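Local coordinates for adhesin LabA (Helicobacter pylori, PDB 6GMM), which probably serves as an outer-membrane adhesin that fastens the bacterium to the gastric mucosa, with a reported specificity for LacdiNAc-bearing glycans, at residues L72-P82 and I199-N210; N251-V262 and A292-R303. All coordinates share one frame; numbering follows the deposited sequence.

Contact 1 (L72-P82 and I199-N210); sequences LWQVMSYAISP and ITTLNSACPWIN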
loop_
_atom_site.group_PDB
_atom_site.type_symbol
_atom_site.label_atom_id
_atom_site.label_comp_id
_atom_site.label_asym_id
_atom_site.label_seq_id
_atom_site.Cartn_x
_atom_site.Cartn_y
_atom_site.Cartn_z
ATOM N N LEU A 72 8.246 12.396 -12.318
ATOM C CA LEU A 72 8.528 11.900 -13.677
ATOM C C LEU A 72 8.266 13.047 -14.655
ATOM O O LEU A 72 9.154 13.398 -15.422
ATOM C CB LEU A 72 7.737 10.633 -14.073
ATOM C CG LEU A 72 8.096 9.979 -15.448
ATOM C CD1 LEU A 72 9.441 9.268 -15.399
ATOM C CD2 LEU A 72 7.030 8.965 -15.890
ATOM N N TRP A 73 7.084 13.688 -14.534
ATOM C CA TRP A 73 6.671 14.801 -15.358
ATOM C C TRP A 73 7.668 15.933 -15.265
ATOM O O TRP A 73 8.087 16.420 -16.308
ATOM C CB TRP A 73 5.271 15.268 -14.960
ATOM C CG TRP A 73 4.777 16.465 -15.728
ATOM C CD1 TRP A 73 4.463 17.689 -15.219
ATOM C CD2 TRP A 73 4.575 16.559 -17.150
ATOM N NE1 TRP A 73 4.017 18.520 -16.221
ATOM C CE2 TRP A 73 4.076 17.853 -17.414
ATOM C CE3 TRP A 73 4.672 15.640 -18.213
ATOM C CZ2 TRP A 73 3.753 18.281 -18.710
ATOM C CZ3 TRP A 73 4.340 16.061 -19.490
ATOM C CH2 TRP A 73 3.915 17.377 -19.734
ATOM N N GLN A 74 8.101 16.317 -14.051
ATOM C CA GLN A 74 9.095 17.384 -13.907
ATOM C C GLN A 74 10.438 17.047 -14.533
ATOM O O GLN A 74 11.078 17.933 -15.082
ATOM C CB GLN A 74 9.337 17.764 -12.447
ATOM C CG GLN A 74 8.215 18.583 -11.833
ATOM C CD GLN A 74 8.265 18.593 -10.320
ATOM O OE1 GLN A 74 9.037 17.882 -9.681
ATOM N NE2 GLN A 74 7.461 19.430 -9.702
ATOM N N VAL A 75 10.892 15.816 -14.411
ATOM C CA VAL A 75 12.217 15.462 -14.905
ATOM C C VAL A 75 12.269 15.223 -16.435
ATOM O O VAL A 75 13.365 15.332 -16.999
ATOM C CB VAL A 75 12.848 14.290 -14.095
ATOM C CG1 VAL A 75 12.459 12.929 -14.662
ATOM C CG2 VAL A 75 14.365 14.444 -14.010
ATOM N N MET A 76 11.131 14.917 -17.121
ATOM C CA MET A 76 11.316 14.696 -18.566
ATOM C C MET A 76 10.406 15.554 -19.530
ATOM O O MET A 76 10.585 15.452 -20.743
ATOM C CB MET A 76 11.237 13.201 -18.920
ATOM C CG MET A 76 10.064 12.480 -18.319
ATOM S SD MET A 76 8.524 12.940 -19.128
ATOM C CE MET A 76 8.654 11.922 -20.662
ATOM N N SER A 77 9.478 16.383 -19.011
ATOM C CA SER A 77 8.576 17.220 -19.819
ATOM C C SER A 77 9.341 18.176 -20.762
ATOM O O SER A 77 8.942 18.375 -21.925
ATOM C CB SER A 77 7.627 18.001 -18.922
ATOM O OG SER A 77 8.345 18.861 -18.044
ATOM N N TYR A 78 10.490 18.699 -20.282
ATOM C CA TYR A 78 11.337 19.565 -21.074
ATOM C C TYR A 78 11.826 18.889 -22.351
ATOM O O TYR A 78 11.990 19.571 -23.350
ATOM C CB TYR A 78 12.505 20.116 -20.235
ATOM C CG TYR A 78 13.735 19.245 -20.170
ATOM C CD1 TYR A 78 13.826 18.205 -19.254
ATOM C CD2 TYR A 78 14.835 19.497 -20.984
ATOM C CE1 TYR A 78 14.970 17.409 -19.176
ATOM C CE2 TYR A 78 15.982 18.709 -20.917
ATOM C CZ TYR A 78 16.039 17.652 -20.023
ATOM O OH TYR A 78 17.172 16.873 -19.958
ATOM N N ALA A 79 12.076 17.593 -22.344
ATOM C CA ALA A 79 12.567 16.950 -23.557
ATOM C C ALA A 79 11.445 16.367 -24.424
ATOM O O ALA A 79 11.715 15.656 -25.394
ATOM C CB ALA A 79 13.604 15.896 -23.210
ATOM N N ILE A 80 10.188 16.679 -24.098
ATOM C CA ILE A 80 9.076 16.192 -24.914
ATOM C C ILE A 80 8.950 17.094 -26.120
ATOM O O ILE A 80 8.792 18.319 -25.962
ATOM C CB ILE A 80 7.735 16.119 -24.139
ATOM C CG1 ILE A 80 7.740 14.984 -23.126
ATOM C CG2 ILE A 80 6.537 16.009 -25.120
ATOM C CD1 ILE A 80 6.680 15.126 -22.086
ATOM N N SER A 81 9.001 16.476 -27.330
ATOM C CA SER A 81 8.876 17.100 -28.646
ATOM C C SER A 81 7.879 18.270 -28.562
ATOM O O SER A 81 6.731 18.050 -28.153
ATOM C CB SER A 81 8.428 16.066 -29.672
ATOM O OG SER A 81 8.939 16.444 -30.935
ATOM N N PRO A 82 8.353 19.524 -28.799
ATOM C CA PRO A 82 7.507 20.710 -28.588
ATOM C C PRO A 82 6.038 20.546 -28.933
ATOM O O PRO A 82 5.661 20.230 -30.055
ATOM C CB PRO A 82 8.188 21.798 -29.419
ATOM C CG PRO A 82 9.438 21.143 -30.000
ATOM C CD PRO A 82 9.708 19.933 -29.191
ATOM N N ILE A 199 0.457 10.018 -15.736
ATOM C CA ILE A 199 1.091 8.809 -16.255
ATOM C C ILE A 199 0.271 8.171 -17.369
ATOM O O ILE A 199 0.841 7.842 -18.413
ATOM C CB ILE A 199 1.451 7.802 -15.108
ATOM C CG1 ILE A 199 2.066 8.521 -13.868
ATOM C CG2 ILE A 199 2.382 6.684 -15.606
ATOM C CD1 ILE A 199 3.525 9.123 -14.034
ATOM N N THR A 200 -1.057 8.008 -17.169
ATOM C CA THR A 200 -1.913 7.416 -18.208
ATOM C C THR A 200 -1.852 8.255 -19.493
ATOM O O THR A 200 -1.578 7.670 -20.550
ATOM C CB THR A 200 -3.332 7.145 -17.700
ATOM O OG1 THR A 200 -3.218 6.396 -16.480
ATOM C CG2 THR A 200 -4.158 6.344 -18.689
ATOM N N THR A 201 -2.023 9.628 -19.387
ATOM C CA THR A 201 -1.974 10.516 -20.569
ATOM C C THR A 201 -0.593 10.458 -21.230
ATOM O O THR A 201 -0.524 10.331 -22.454
ATOM C CB THR A 201 -2.455 11.950 -20.260
ATOM O OG1 THR A 201 -3.635 11.908 -19.439
ATOM C CG2 THR A 201 -2.782 12.709 -21.503
ATOM N N LEU A 202 0.496 10.493 -20.419
ATOM C CA LEU A 202 1.876 10.412 -20.916
ATOM C C LEU A 202 2.092 9.127 -21.697
ATOM O O LEU A 202 2.635 9.153 -22.796
ATOM C CB LEU A 202 2.866 10.407 -19.738
ATOM C CG LEU A 202 4.099 11.324 -19.768
ATOM C CD1 LEU A 202 5.160 10.824 -18.803
ATOM C CD2 LEU A 202 4.712 11.507 -21.181
ATOM N N ASN A 203 1.665 8.006 -21.121
ATOM C CA ASN A 203 1.859 6.681 -21.681
ATOM C C ASN A 203 1.122 6.461 -22.985
ATOM O O ASN A 203 1.747 5.959 -23.925
ATOM C CB ASN A 203 1.515 5.611 -20.647
ATOM C CG ASN A 203 1.880 4.216 -21.072
ATOM O OD1 ASN A 203 3.049 3.891 -21.347
ATOM N ND2 ASN A 203 0.873 3.367 -21.143
ATOM N N SER A 204 -0.188 6.822 -23.056
ATOM C CA SER A 204 -1.004 6.638 -24.276
ATOM C C SER A 204 -0.653 7.631 -25.405
ATOM O O SER A 204 -0.558 7.221 -26.574
ATOM C CB SER A 204 -2.499 6.656 -23.960
ATOM O OG SER A 204 -2.876 7.811 -23.228
ATOM N N ALA A 205 -0.439 8.932 -25.061
ATOM C CA ALA A 205 -0.046 9.925 -26.051
ATOM C C ALA A 205 1.343 9.545 -26.581
ATOM O O ALA A 205 1.601 9.684 -27.774
ATOM C CB ALA A 205 -0.018 11.310 -25.429
ATOM N N CYS A 206 2.194 8.962 -25.703
ATOM C CA CYS A 206 3.545 8.487 -26.023
ATOM C C CYS A 206 4.288 9.436 -27.008
ATOM O O CYS A 206 4.674 8.995 -28.094
ATOM C CB CYS A 206 3.484 7.062 -26.561
ATOM S SG CYS A 206 5.101 6.386 -27.013
ATOM N N PRO A 207 4.482 10.732 -26.674
ATOM C CA PRO A 207 5.150 11.641 -27.626
ATOM C C PRO A 207 6.620 11.273 -27.830
ATOM O O PRO A 207 7.139 10.443 -27.084
ATOM C CB PRO A 207 5.002 13.003 -26.939
ATOM C CG PRO A 207 4.977 12.655 -25.479
ATOM C CD PRO A 207 4.103 11.451 -25.441
ATOM N N TRP A 208 7.281 11.872 -28.819
ATOM C CA TRP A 208 8.692 11.619 -29.093
ATOM C C TRP A 208 9.534 12.407 -28.105
ATOM O O TRP A 208 9.058 13.379 -27.540
ATOM C CB TRP A 208 9.017 12.023 -30.535
ATOM C CG TRP A 208 10.418 11.770 -31.009
ATOM C CD1 TRP A 208 11.359 12.714 -31.302
ATOM C CD2 TRP A 208 10.983 10.509 -31.390
ATOM N NE1 TRP A 208 12.478 12.120 -31.846
ATOM C CE2 TRP A 208 12.276 10.765 -31.908
ATOM C CE3 TRP A 208 10.524 9.182 -31.349
ATOM C CZ2 TRP A 208 13.133 9.735 -32.337
ATOM C CZ3 TRP A 208 11.359 8.166 -31.809
ATOM C CH2 TRP A 208 12.652 8.445 -32.283
ATOM N N ILE A 209 10.755 11.948 -27.845
ATOM C CA ILE A 209 11.697 12.641 -26.965
ATOM C C ILE A 209 12.746 13.213 -27.904
ATOM O O ILE A 209 13.193 12.486 -28.799
ATOM C CB ILE A 209 12.301 11.688 -25.874
ATOM C CG1 ILE A 209 11.208 11.112 -24.887
ATOM C CG2 ILE A 209 13.447 12.356 -25.096
ATOM C CD1 ILE A 209 10.383 12.161 -24.045
ATOM N N ASN A 210 13.126 14.500 -27.723
ATOM C CA ASN A 210 14.109 15.203 -28.573
ATOM C C ASN A 210 15.372 14.359 -28.749
ATOM O O ASN A 210 15.929 13.866 -27.757
ATOM C CB ASN A 210 14.455 16.627 -28.033
ATOM C CG ASN A 210 13.285 17.597 -27.906
ATOM O OD1 ASN A 210 13.296 18.532 -27.070
ATOM N ND2 ASN A 210 12.254 17.415 -28.730
HETATM O O HOH W 1 14.247 20.816 -24.738
HETATM O O HOH W 2 11.663 16.344 -31.251
#

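Contact 2 (N251-V262 and A292-R303); sequences NAAIAVEQSKIV and ANAKAQAEILNR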
loop_
_atom_site.group_PDB
_atom_site.type_symbol
_atom_site.label_atom_id
_atom_site.label_comp_id
_atom_site.label_asym_id
_atom_site.label_seq_id
_atom_site.Cartn_x
_atom_site.Cartn_y
_atom_site.Cartn_z
ATOM N N ASN A 251 -1.674 0.422 -6.001
ATOM C CA ASN A 251 -1.504 -0.068 -4.634
ATOM C C ASN A 251 -1.862 0.991 -3.573
ATOM O O ASN A 251 -2.650 0.696 -2.688
ATOM C CB ASN A 251 -0.102 -0.646 -4.436
ATOM C CG ASN A 251 0.073 -2.032 -5.035
ATOM O OD1 ASN A 251 -0.684 -2.954 -4.752
ATOM N ND2 ASN A 251 1.092 -2.228 -5.861
ATOM N N ALA A 252 -1.344 2.218 -3.670
ATOM C CA ALA A 252 -1.704 3.287 -2.705
ATOM C C ALA A 252 -3.238 3.600 -2.737
ATOM O O ALA A 252 -3.786 4.014 -1.720
ATOM C CB ALA A 252 -0.922 4.563 -3.010
ATOM N N ALA A 253 -3.900 3.439 -3.912
ATOM C CA ALA A 253 -5.344 3.685 -4.058
ATOM C C ALA A 253 -6.109 2.607 -3.306
ATOM O O ALA A 253 -7.103 2.912 -2.645
ATOM C CB ALA A 253 -5.754 3.696 -5.528
ATOM N N ILE A 254 -5.593 1.360 -3.343
ATOM C CA ILE A 254 -6.191 0.240 -2.594
ATOM C C ILE A 254 -6.117 0.577 -1.079
ATOM O O ILE A 254 -7.138 0.483 -0.392
ATOM C CB ILE A 254 -5.595 -1.152 -2.977
ATOM C CG1 ILE A 254 -5.922 -1.495 -4.462
ATOM C CG2 ILE A 254 -6.146 -2.269 -2.040
ATOM C CD1 ILE A 254 -5.355 -2.973 -5.037
ATOM N N ALA A 255 -4.958 1.094 -0.606
ATOM C CA ALA A 255 -4.770 1.473 0.808
ATOM C C ALA A 255 -5.767 2.554 1.246
ATOM O O ALA A 255 -6.185 2.564 2.392
ATOM C CB ALA A 255 -3.345 1.963 1.035
ATOM N N VAL A 256 -6.129 3.473 0.322
ATOM C CA VAL A 256 -7.017 4.623 0.538
ATOM C C VAL A 256 -8.457 4.139 0.669
ATOM O O VAL A 256 -9.168 4.667 1.518
ATOM C CB VAL A 256 -6.800 5.719 -0.557
ATOM C CG1 VAL A 256 -7.844 6.829 -0.452
ATOM C CG2 VAL A 256 -5.403 6.313 -0.445
ATOM N N GLU A 257 -8.874 3.117 -0.128
ATOM C CA GLU A 257 -10.212 2.499 -0.052
ATOM C C GLU A 257 -10.383 1.779 1.305
ATOM O O GLU A 257 -11.421 1.912 1.962
ATOM C CB GLU A 257 -10.399 1.443 -1.170
ATOM C CG GLU A 257 -11.093 1.946 -2.427
ATOM C CD GLU A 257 -12.535 2.395 -2.247
ATOM O OE1 GLU A 257 -13.429 1.530 -2.093
ATOM O OE2 GLU A 257 -12.774 3.621 -2.305
ATOM N N GLN A 258 -9.343 1.013 1.707
ATOM C CA GLN A 258 -9.315 0.221 2.932
ATOM C C GLN A 258 -9.355 1.115 4.161
ATOM O O GLN A 258 -9.839 0.677 5.201
ATOM C CB GLN A 258 -8.075 -0.706 2.967
ATOM C CG GLN A 258 -8.071 -1.808 1.892
ATOM C CD GLN A 258 -9.165 -2.820 2.128
ATOM O OE1 GLN A 258 -9.303 -3.369 3.225
ATOM N NE2 GLN A 258 -9.986 -3.077 1.112
ATOM N N SER A 259 -8.871 2.363 4.034
ATOM C CA SER A 259 -8.872 3.340 5.112
ATOM C C SER A 259 -10.297 3.757 5.451
ATOM O O SER A 259 -10.527 4.169 6.584
ATOM C CB SER A 259 -8.031 4.557 4.743
ATOM O OG SER A 259 -6.664 4.195 4.631
ATOM N N LYS A 260 -11.262 3.630 4.499
ATOM C CA LYS A 260 -12.684 3.913 4.789
ATOM C C LYS A 260 -13.149 2.954 5.890
ATOM O O LYS A 260 -13.891 3.359 6.791
ATOM C CB LYS A 260 -13.572 3.645 3.557
ATOM C CG LYS A 260 -13.420 4.604 2.389
ATOM C CD LYS A 260 -14.353 4.165 1.255
ATOM C CE LYS A 260 -14.341 5.125 0.088
ATOM N NZ LYS A 260 -15.125 4.589 -1.065
ATOM N N ILE A 261 -12.745 1.660 5.779
ATOM C CA ILE A 261 -13.091 0.609 6.725
ATOM C C ILE A 261 -12.541 0.982 8.107
ATOM O O ILE A 261 -13.319 1.098 9.049
ATOM C CB ILE A 261 -12.654 -0.808 6.262
ATOM C CG1 ILE A 261 -13.190 -1.159 4.847
ATOM C CG2 ILE A 261 -13.075 -1.861 7.287
ATOM C CD1 ILE A 261 -12.445 -2.320 4.114
ATOM N N VAL A 262 -11.227 1.251 8.199
ATOM C CA VAL A 262 -10.550 1.661 9.434
ATOM C C VAL A 262 -11.273 2.856 10.020
ATOM O O VAL A 262 -11.582 2.833 11.197
ATOM C CB VAL A 262 -9.072 2.004 9.156
ATOM C CG1 VAL A 262 -8.365 2.443 10.424
ATOM C CG2 VAL A 262 -8.342 0.838 8.514
ATOM N N ALA A 292 -13.307 -7.021 10.368
ATOM C CA ALA A 292 -13.209 -6.160 9.204
ATOM C C ALA A 292 -12.145 -5.053 9.414
ATOM O O ALA A 292 -11.397 -4.727 8.474
ATOM C CB ALA A 292 -14.558 -5.548 8.918
ATOM N N ASN A 293 -12.068 -4.489 10.634
ATOM C CA ASN A 293 -11.103 -3.429 10.933
ATOM C C ASN A 293 -9.664 -3.947 10.781
ATOM O O ASN A 293 -8.891 -3.365 10.047
ATOM C CB ASN A 293 -11.341 -2.832 12.329
ATOM C CG ASN A 293 -10.369 -1.739 12.718
ATOM O OD1 ASN A 293 -9.623 -1.201 11.900
ATOM N ND2 ASN A 293 -10.418 -1.310 13.950
ATOM N N ALA A 294 -9.334 -5.023 11.461
ATOM C CA ALA A 294 -8.033 -5.692 11.486
ATOM C C ALA A 294 -7.600 -6.175 10.097
ATOM O O ALA A 294 -6.425 -6.031 9.741
ATOM C CB ALA A 294 -8.111 -6.881 12.443
ATOM N N LYS A 295 -8.551 -6.766 9.325
ATOM C CA LYS A 295 -8.307 -7.255 7.965
ATOM C C LYS A 295 -7.926 -6.039 7.108
ATOM O O LYS A 295 -6.892 -6.074 6.425
ATOM C CB LYS A 295 -9.569 -7.944 7.413
ATOM C CG LYS A 295 -9.345 -8.706 6.115
ATOM C CD LYS A 295 -10.590 -9.464 5.729
ATOM C CE LYS A 295 -10.443 -10.119 4.382
ATOM N NZ LYS A 295 -11.706 -10.033 3.618
ATOM N N ALA A 296 -8.694 -4.921 7.236
ATOM C CA ALA A 296 -8.358 -3.680 6.504
ATOM C C ALA A 296 -6.977 -3.156 6.890
ATOM O O ALA A 296 -6.168 -2.951 6.005
ATOM C CB ALA A 296 -9.407 -2.604 6.715
ATOM N N GLN A 297 -6.686 -2.995 8.190
ATOM C CA GLN A 297 -5.379 -2.518 8.662
ATOM C C GLN A 297 -4.242 -3.371 8.109
ATOM O O GLN A 297 -3.204 -2.835 7.749
ATOM C CB GLN A 297 -5.320 -2.518 10.203
ATOM C CG GLN A 297 -6.255 -1.479 10.817
ATOM C CD GLN A 297 -5.945 -1.206 12.253
ATOM O OE1 GLN A 297 -4.786 -1.209 12.676
ATOM N NE2 GLN A 297 -6.975 -0.889 13.016
ATOM N N ALA A 298 -4.440 -4.688 8.022
ATOM C CA ALA A 298 -3.410 -5.567 7.479
ATOM C C ALA A 298 -3.218 -5.333 5.996
ATOM O O ALA A 298 -2.067 -5.410 5.540
ATOM C CB ALA A 298 -3.733 -7.024 7.759
ATOM N N GLU A 299 -4.328 -5.024 5.243
ATOM C CA GLU A 299 -4.276 -4.734 3.786
ATOM C C GLU A 299 -3.502 -3.478 3.509
ATOM O O GLU A 299 -2.588 -3.501 2.692
ATOM C CB GLU A 299 -5.666 -4.628 3.140
ATOM C CG GLU A 299 -5.977 -5.739 2.155
ATOM C CD GLU A 299 -5.129 -5.791 0.898
ATOM O OE1 GLU A 299 -3.990 -6.306 0.967
ATOM O OE2 GLU A 299 -5.647 -5.413 -0.177
ATOM N N ILE A 300 -3.841 -2.382 4.221
ATOM C CA ILE A 300 -3.139 -1.098 4.162
ATOM C C ILE A 300 -1.634 -1.344 4.259
ATOM O O ILE A 300 -0.883 -0.876 3.413
ATOM C CB ILE A 300 -3.634 -0.165 5.276
ATOM C CG1 ILE A 300 -5.091 0.260 5.001
ATOM C CG2 ILE A 300 -2.685 1.020 5.460
ATOM C CD1 ILE A 300 -5.737 1.011 6.063
ATOM N N LEU A 301 -1.211 -2.130 5.233
ATOM C CA LEU A 301 0.195 -2.478 5.408
ATOM C C LEU A 301 0.771 -3.249 4.204
ATOM O O LEU A 301 1.872 -2.920 3.727
ATOM C CB LEU A 301 0.380 -3.240 6.733
ATOM C CG LEU A 301 0.135 -2.362 7.976
ATOM C CD1 LEU A 301 0.324 -3.145 9.281
ATOM C CD2 LEU A 301 0.980 -1.076 7.933
ATOM N N ASN A 302 -0.016 -4.209 3.656
ATOM C CA ASN A 302 0.393 -5.002 2.487
ATOM C C ASN A 302 0.675 -4.018 1.355
ATOM O O ASN A 302 1.781 -4.029 0.800
ATOM C CB ASN A 302 -0.729 -5.983 2.070
ATOM C CG ASN A 302 -0.511 -6.713 0.757
ATOM O OD1 ASN A 302 -0.838 -6.219 -0.332
ATOM N ND2 ASN A 302 0.011 -7.924 0.836
ATOM N N ARG A 303 -0.305 -3.131 1.082
ATOM C CA ARG A 303 -0.235 -2.123 0.021
ATOM C C ARG A 303 0.894 -1.116 0.194
ATOM O O ARG A 303 1.610 -0.887 -0.775
ATOM C CB ARG A 303 -1.592 -1.431 -0.166
ATOM C CG ARG A 303 -2.701 -2.419 -0.547
ATOM C CD ARG A 303 -2.368 -3.223 -1.792
ATOM N NE ARG A 303 -3.291 -4.346 -1.940
ATOM C CZ ARG A 303 -3.395 -5.102 -3.026
ATOM N NH1 ARG A 303 -4.279 -6.091 -3.070
ATOM N NH2 ARG A 303 -2.639 -4.857 -4.090
#

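Contact 1 (L72-P82 and I199-N210)
The carbonyl oxygen of Ala79 accepts the backbone N-H of Asn210, with N and O 3.0 Å apart. The same oxygen draws a CA-H...O contact from Ile209. Two residues on from Ala79 and two back from Asn210 the roles are exchanged: Ser81 N donates to Trp208 O over 3.1 Å. These two bonds frame a single antiparallel bridge between Ile80 and Ile209, whose CA atoms lie 4.9 Å apart. At its outer edge the amide of Asn210 turns ND2 toward Ser81 and Pro82, 3.4 Å from Ser81 CA. Water 2 joins that ND2, from which it accepts, to Ser81 OG, and also lies at the edge of the Trp208 ring, in its plane.

Inward, the contact is entirely apolar. Ile80 lays its CG2 branch against the Pro207 ring, 3.7 Å from CG, while CG1 slants past Ile209 CD1. Met76 is folded at every torsion; with CG set between the backbone N and carbonyl carbon (chi1 48°), its thioether curls back to meet Leu202 end on, SD 4.0 Å from CD1, and its methyl CE crosses the tip of Ile209. Leu72 closes the row, its CD2 branch resting on CD1 of both Leu202 and Ile199.

Cys206, which leaves the helix with positive phi, is disulfide-bonded to Cys235 and turns the chain from Leu202 toward the bridge. The whole is an isolated beta-bridge between two segments that follow helices 57-76 and 188-205, sealed by a hydrophobic core at the helix ends, within a predominantly helical adhesion domain of the SabA type.

Contact 2 (N251-V262 and A292-R303)
Polar contact is concentrated at one end, where Arg303 NH2 donates to Asn251 OD1 over 2.8 Å, almost straight along the amide C=O and within 1° of the guanidinium plane. On its NE side the guanidinium grips Glu299 of its own helix, NE and NH1 both reaching the single oxygen OE2, with NE at 3.1 Å. Partners along two edges thus fix the rotation of the group, and the bend of the arginine at chi2 (-56°) brings it back across the neighbouring helix. Asn251 ND2 in turn donates to Asp310.

Ile254 supplies the apolar counterpart: CD1 sits over the centre of one guanidinium face, 3.4 Å above it, with Asn302 OD1 over the opposite face.

Helices 239-264 and 287-311 run antiparallel here, their axes 8.5 Å apart and inclined at 163°, as in an antiparallel coiled-coil pair with knobs-into-holes packing. Ile300 is a knob among Ala255, Gln258, Ser259 and Val262; Val262 fills the reciprocal hole made by Asn293, Ala296, Gln297 and Ile300. The two knobs meet tip to tip, Val262 CG2 lying 3.6 Å from Ile300 CD1. Small Ala296 permits close approach, its CB 3.7 Å from Ile261 CB.

Mixed contacts fill the remainder. Gln258, bent at chi2, lays its aliphatic part over Glu299 CB and brings OE1 to 3.4 Å from Ala296 CA. Behind Val262, the amide of Gln297 bonds to Ser45 OG through OE1 and to Leu42 O of helix 32-50 through NE2, which also donates to Asn293 OD1.

Helix 239-264 follows contact 1 in the chain and carries the first half of contact 2, where it pairs with helix 287-311; contact 1 is complete before contact 2 begins. Their centres lie 32 Å apart, with nearest atoms about 12 Å apart and no direct touch. Contact 2 sits near the middle of the elongated molecule, about 8 Å from the chain centre, whereas contact 1 is 27 Å out. Two helices span the gap: 239-264 packs against Ile199 of contact 1, and 57-76, which ends in contact 1, touches Ile300 of contact 2. The long helical bundle is thus continuous from its mid-section to the end where loops and disulfides gather.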